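Local coordinates for peptide ABC transporter, peptide-binding protein (Thermus thermophilus, PDB 2D5W) that binds oligopeptides, here a pentapeptide, and probably delivers them to an ABC transporter for uptake across the membrane, at residues Phe293-Glu304 with Leu547-Lys558. Numbering follows the deposited sequence.
Sequences FDIWFVPGAIWE and LYFRANPYVVRK
Glu304 sets its CB and CG over one face of the Tyr548 ring, CB 3.8 Å from the ring centroid and nearly on the normal, a CH-pi contact. Its CG stands anti to the backbone N (chi1 -172°) and the chain then bends at chi2, carrying the carboxylate to Arg550. Arg550 NH2 donates to Glu304 OE2 at 3.0 Å in a salt bridge, on the syn side but 33° out of the carboxylate plane and close to the guanidinium plane, while Ile302 CG2 sits over a guanidinium face. Glu304 OE1 forms a salt bridge with Arg418 NE, so each oxygen of the buried carboxylate has an arginine partner; an alanine here would probably leave Arg550 and Arg418 without their shared counter-charge and uncover part of the Tyr548 face. The two segments are antiparallel neighbours in a mixed sheet of this periplasmic-binding-protein fold. Between Pro299 and Trp303, where Ala301 centres an inverse gamma turn, a beta bulge shifts the register by two, and Leu547 and Tyr548 form a classic bulge opposite Glu304. Ile302 CD1 presses on the Asn552 amide, 3.3 Å from Asn552 ND2; a basic side chain of the bound peptide packs on Ile302 and makes a weak hydrogen bond with Asn552 OD1. Trp303 CD1 meets Phe549 CE1 at 3.6 Å, the planes inclined by 39°. At the far end Phe293 CZ lies 3.6 Å from Arg557 NH1, over a face of the guanidinium, which Asp268 binds through NE. Lys558 NZ forms a salt bridge with Asp294 through weak hydrogen bonds of 3.2 Å to OD1 and OD2.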
loop_
_atom_site.group_PDB
_atom_site.type_symbol
_atom_site.label_atom_id
_atom_site.label_comp_id
_atom_site.label_asym_id
_atom_site.label_seq_id
_atom_site.Cartn_x
_atom_site.Cartn_y
_atom_site.Cartn_z
ATOM N N PHE A 293 14.912 8.115 -23.550
ATOM C CA PHE A 293 13.835 7.984 -22.572
ATOM C C PHE A 293 13.199 9.311 -22.214
ATOM O O PHE A 293 13.794 10.370 -22.398
ATOM C CB PHE A 293 14.358 7.391 -21.253
ATOM C CG PHE A 293 14.908 6.004 -21.373
ATOM C CD1 PHE A 293 16.210 5.782 -21.812
ATOM C CD2 PHE A 293 14.116 4.911 -21.042
ATOM C CE1 PHE A 293 16.715 4.488 -21.916
ATOM C CE2 PHE A 293 14.607 3.616 -21.143
ATOM C CZ PHE A 293 15.909 3.401 -21.581
ATOM N N ASP A 294 11.982 9.231 -21.690
ATOM C CA ASP A 294 11.270 10.398 -21.194
ATOM C C ASP A 294 11.195 10.188 -19.686
ATOM O O ASP A 294 11.037 9.057 -19.213
ATOM C CB ASP A 294 9.855 10.489 -21.774
ATOM C CG ASP A 294 9.854 10.930 -23.221
ATOM O OD1 ASP A 294 9.727 10.064 -24.109
ATOM O OD2 ASP A 294 9.997 12.146 -23.468
ATOM N N ILE A 295 11.340 11.271 -18.932
ATOM C CA ILE A 295 11.284 11.205 -17.478
ATOM C C ILE A 295 10.082 12.015 -17.014
ATOM O O ILE A 295 9.923 13.175 -17.394
ATOM C CB ILE A 295 12.560 11.793 -16.844
ATOM C CG1 ILE A 295 13.791 11.074 -17.402
ATOM C CG2 ILE A 295 12.497 11.655 -15.323
ATOM C CD1 ILE A 295 15.107 11.715 -17.013
ATOM N N TRP A 296 9.238 11.399 -16.194
ATOM C CA TRP A 296 8.036 12.045 -15.678
ATOM C C TRP A 296 7.972 11.956 -14.163
ATOM O O TRP A 296 8.508 11.022 -13.571
ATOM C CB TRP A 296 6.779 11.362 -16.222
ATOM C CG TRP A 296 6.731 11.205 -17.700
ATOM C CD1 TRP A 296 7.079 10.101 -18.423
ATOM C CD2 TRP A 296 6.280 12.179 -18.641
ATOM N NE1 TRP A 296 6.865 10.327 -19.765
ATOM C CE2 TRP A 296 6.375 11.595 -19.924
ATOM C CE3 TRP A 296 5.800 13.490 -18.526
ATOM C CZ2 TRP A 296 6.007 12.282 -21.087
ATOM C CZ3 TRP A 296 5.435 14.172 -19.680
ATOM C CH2 TRP A 296 5.540 13.565 -20.945
ATOM N N PHE A 297 7.301 12.922 -13.545
ATOM C CA PHE A 297 7.116 12.934 -12.097
ATOM C C PHE A 297 5.615 13.009 -11.864
ATOM O O PHE A 297 4.964 13.972 -12.268
ATOM C CB PHE A 297 7.823 14.140 -11.479
ATOM C CG PHE A 297 9.319 14.058 -11.553
ATOM C CD1 PHE A 297 10.051 13.482 -10.523
ATOM C CD2 PHE A 297 9.996 14.536 -12.670
ATOM C CE1 PHE A 297 11.438 13.382 -10.602
ATOM C CE2 PHE A 297 11.384 14.439 -12.761
ATOM C CZ PHE A 297 12.105 13.863 -11.725
ATOM N N VAL A 298 5.068 11.985 -11.217
ATOM C CA VAL A 298 3.634 11.924 -10.978
ATOM C C VAL A 298 3.265 12.031 -9.508
ATOM O O VAL A 298 3.623 11.177 -8.705
ATOM C CB VAL A 298 3.049 10.602 -11.533
ATOM C CG1 VAL A 298 1.544 10.550 -11.300
ATOM C CG2 VAL A 298 3.362 10.481 -13.018
ATOM N N PRO A 299 2.551 13.104 -9.134
ATOM C CA PRO A 299 2.159 13.257 -7.733
ATOM C C PRO A 299 1.121 12.200 -7.367
ATOM O O PRO A 299 0.328 11.780 -8.205
ATOM C CB PRO A 299 1.582 14.670 -7.690
ATOM C CG PRO A 299 2.380 15.380 -8.733
ATOM C CD PRO A 299 2.379 14.373 -9.861
ATOM N N GLY A 300 1.146 11.765 -6.116
ATOM C CA GLY A 300 0.196 10.768 -5.667
ATOM C C GLY A 300 0.045 10.857 -4.165
ATOM O O GLY A 300 0.630 11.732 -3.531
ATOM N N ALA A 301 -0.746 9.963 -3.591
ATOM C CA ALA A 301 -0.946 9.948 -2.151
ATOM C C ALA A 301 0.118 9.005 -1.603
ATOM O O ALA A 301 -0.161 7.861 -1.252
ATOM C CB ALA A 301 -2.343 9.442 -1.824
ATOM N N ILE A 302 1.345 9.511 -1.548
ATOM C CA ILE A 302 2.503 8.754 -1.090
ATOM C C ILE A 302 3.080 9.524 0.089
ATOM O O ILE A 302 3.688 10.584 -0.074
ATOM C CB ILE A 302 3.540 8.646 -2.220
ATOM C CG1 ILE A 302 2.853 8.143 -3.496
ATOM C CG2 ILE A 302 4.656 7.691 -1.813
ATOM C CD1 ILE A 302 3.638 8.405 -4.766
ATOM N N TRP A 303 2.902 8.965 1.277
ATOM C CA TRP A 303 3.309 9.631 2.502
ATOM C C TRP A 303 4.496 9.005 3.218
ATOM O O TRP A 303 4.362 7.968 3.877
ATOM C CB TRP A 303 2.085 9.696 3.425
ATOM C CG TRP A 303 2.309 10.324 4.760
ATOM C CD1 TRP A 303 2.752 11.590 5.014
ATOM C CD2 TRP A 303 2.060 9.720 6.032
ATOM N NE1 TRP A 303 2.796 11.812 6.371
ATOM C CE2 TRP A 303 2.374 10.679 7.019
ATOM C CE3 TRP A 303 1.599 8.460 6.433
ATOM C CZ2 TRP A 303 2.244 10.416 8.386
ATOM C CZ3 TRP A 303 1.470 8.199 7.789
ATOM C CH2 TRP A 303 1.791 9.172 8.750
ATOM N N GLU A 304 5.658 9.639 3.073
ATOM C CA GLU A 304 6.875 9.174 3.736
ATOM C C GLU A 304 6.724 9.593 5.197
ATOM O O GLU A 304 6.445 10.760 5.498
ATOM C CB GLU A 304 8.113 9.824 3.114
ATOM C CG GLU A 304 9.438 9.254 3.626
ATOM C CD GLU A 304 9.767 7.868 3.082
ATOM O OE1 GLU A 304 10.733 7.255 3.592
ATOM O OE2 GLU A 304 9.085 7.390 2.149
ATOM N N LEU A 547 6.889 12.942 7.384
ATOM C CA LEU A 547 8.123 13.476 6.818
ATOM C C LEU A 547 7.851 14.333 5.581
ATOM O O LEU A 547 7.996 15.553 5.632
ATOM C CB LEU A 547 9.113 12.345 6.496
ATOM C CG LEU A 547 9.641 11.568 7.713
ATOM C CD1 LEU A 547 10.695 10.570 7.257
ATOM C CD2 LEU A 547 10.232 12.529 8.746
ATOM N N TYR A 548 7.449 13.713 4.474
ATOM C CA TYR A 548 7.155 14.468 3.260
ATOM C C TYR A 548 6.241 13.708 2.308
ATOM O O TYR A 548 6.100 12.488 2.406
ATOM C CB TYR A 548 8.453 14.870 2.533
ATOM C CG TYR A 548 9.430 13.745 2.249
ATOM C CD1 TYR A 548 10.440 13.416 3.158
ATOM C CD2 TYR A 548 9.361 13.023 1.058
ATOM C CE1 TYR A 548 11.357 12.395 2.878
ATOM C CE2 TYR A 548 10.268 12.005 0.774
ATOM C CZ TYR A 548 11.260 11.697 1.682
ATOM O OH TYR A 548 12.152 10.691 1.381
ATOM N N PHE A 549 5.604 14.443 1.398
ATOM C CA PHE A 549 4.716 13.849 0.402
ATOM C C PHE A 549 5.534 13.651 -0.868
ATOM O O PHE A 549 6.248 14.552 -1.307
ATOM C CB PHE A 549 3.519 14.761 0.125
ATOM C CG PHE A 549 2.606 14.943 1.308
ATOM C CD1 PHE A 549 1.957 13.853 1.877
ATOM C CD2 PHE A 549 2.384 16.208 1.839
ATOM C CE1 PHE A 549 1.096 14.025 2.964
ATOM C CE2 PHE A 549 1.527 16.387 2.921
ATOM C CZ PHE A 549 0.883 15.296 3.482
ATOM N N ARG A 550 5.413 12.471 -1.460
ATOM C CA ARG A 550 6.187 12.115 -2.642
ATOM C C ARG A 550 5.471 12.118 -3.978
ATOM O O ARG A 550 4.246 12.056 -4.055
ATOM C CB ARG A 550 6.794 10.724 -2.436
ATOM C CG ARG A 550 7.808 10.668 -1.317
ATOM C CD ARG A 550 8.165 9.245 -0.926
ATOM N NE ARG A 550 8.645 8.451 -2.053
ATOM C CZ ARG A 550 9.105 7.213 -1.933
ATOM N NH1 ARG A 550 9.526 6.550 -3.003
ATOM N NH2 ARG A 550 9.145 6.636 -0.738
ATOM N N ALA A 551 6.281 12.197 -5.028
ATOM C CA ALA A 551 5.828 12.128 -6.411
ATOM C C ALA A 551 6.719 11.029 -6.987
ATOM O O ALA A 551 7.924 11.001 -6.719
ATOM C CB ALA A 551 6.072 13.443 -7.138
ATOM N N ASN A 552 6.133 10.114 -7.751
ATOM C CA ASN A 552 6.900 9.018 -8.334
ATOM C C ASN A 552 7.537 9.384 -9.663
ATOM O O ASN A 552 6.875 9.916 -10.554
ATOM C CB ASN A 552 6.020 7.787 -8.591
ATOM C CG ASN A 552 5.544 7.112 -7.319
ATOM O OD1 ASN A 552 6.263 7.051 -6.324
ATOM N ND2 ASN A 552 4.331 6.572 -7.359
ATOM N N PRO A 553 8.842 9.118 -9.808
ATOM C CA PRO A 553 9.491 9.434 -11.080
ATOM C C PRO A 553 9.368 8.196 -11.970
ATOM O O PRO A 553 9.509 7.066 -11.496
ATOM C CB PRO A 553 10.933 9.708 -10.671
ATOM C CG PRO A 553 11.137 8.750 -9.539
ATOM C CD PRO A 553 9.839 8.836 -8.757
ATOM N N TYR A 554 9.067 8.407 -13.246
ATOM C CA TYR A 554 8.958 7.310 -14.197
ATOM C C TYR A 554 9.888 7.558 -15.369
ATOM O O TYR A 554 9.937 8.667 -15.904
ATOM C CB TYR A 554 7.524 7.161 -14.711
ATOM C CG TYR A 554 6.561 6.660 -13.666
ATOM C CD1 TYR A 554 5.697 7.532 -13.009
ATOM C CD2 TYR A 554 6.540 5.313 -13.307
ATOM C CE1 TYR A 554 4.834 7.074 -12.021
ATOM C CE2 TYR A 554 5.685 4.848 -12.321
ATOM C CZ TYR A 554 4.838 5.731 -11.683
ATOM O OH TYR A 554 3.992 5.271 -10.703
ATOM N N VAL A 555 10.646 6.534 -15.744
ATOM C CA VAL A 555 11.561 6.618 -16.878
ATOM C C VAL A 555 10.980 5.642 -17.885
ATOM O O VAL A 555 10.858 4.447 -17.607
ATOM C CB VAL A 555 12.990 6.207 -16.481
ATOM C CG1 VAL A 555 13.932 6.383 -17.670
ATOM C CG2 VAL A 555 13.458 7.060 -15.309
ATOM N N VAL A 556 10.620 6.157 -19.056
ATOM C CA VAL A 556 9.966 5.350 -20.076
ATOM C C VAL A 556 10.659 5.439 -21.428
ATOM O O VAL A 556 10.874 6.532 -21.951
ATOM C CB VAL A 556 8.494 5.805 -20.222
ATOM C CG1 VAL A 556 7.757 4.921 -21.211
ATOM C CG2 VAL A 556 7.808 5.784 -18.861
ATOM N N ARG A 557 10.997 4.290 -22.001
ATOM C CA ARG A 557 11.668 4.274 -23.292
ATOM C C ARG A 557 10.784 4.863 -24.378
ATOM O O ARG A 557 9.579 4.609 -24.426
ATOM C CB ARG A 557 12.052 2.850 -23.695
ATOM C CG ARG A 557 13.004 2.810 -24.890
ATOM C CD ARG A 557 13.145 1.421 -25.483
ATOM N NE ARG A 557 13.567 0.419 -24.506
ATOM C CZ ARG A 557 14.792 0.319 -23.997
ATOM N NH1 ARG A 557 15.749 1.164 -24.363
ATOM N NH2 ARG A 557 15.066 -0.640 -23.127
ATOM N N LYS A 558 11.387 5.654 -25.257
ATOM C CA LYS A 558 10.629 6.244 -26.346
ATOM C C LYS A 558 10.073 5.120 -27.206
ATOM O O LYS A 558 10.739 4.109 -27.434
ATOM C CB LYS A 558 11.520 7.187 -27.157
ATOM C CG LYS A 558 11.895 8.432 -26.360
ATOM C CD LYS A 558 12.777 9.390 -27.128
ATOM C CE LYS A 558 13.047 10.640 -26.302
ATOM N NZ LYS A 558 11.815 11.446 -26.046
HETATM O O HOH W 1 8.784 7.713 -23.666
#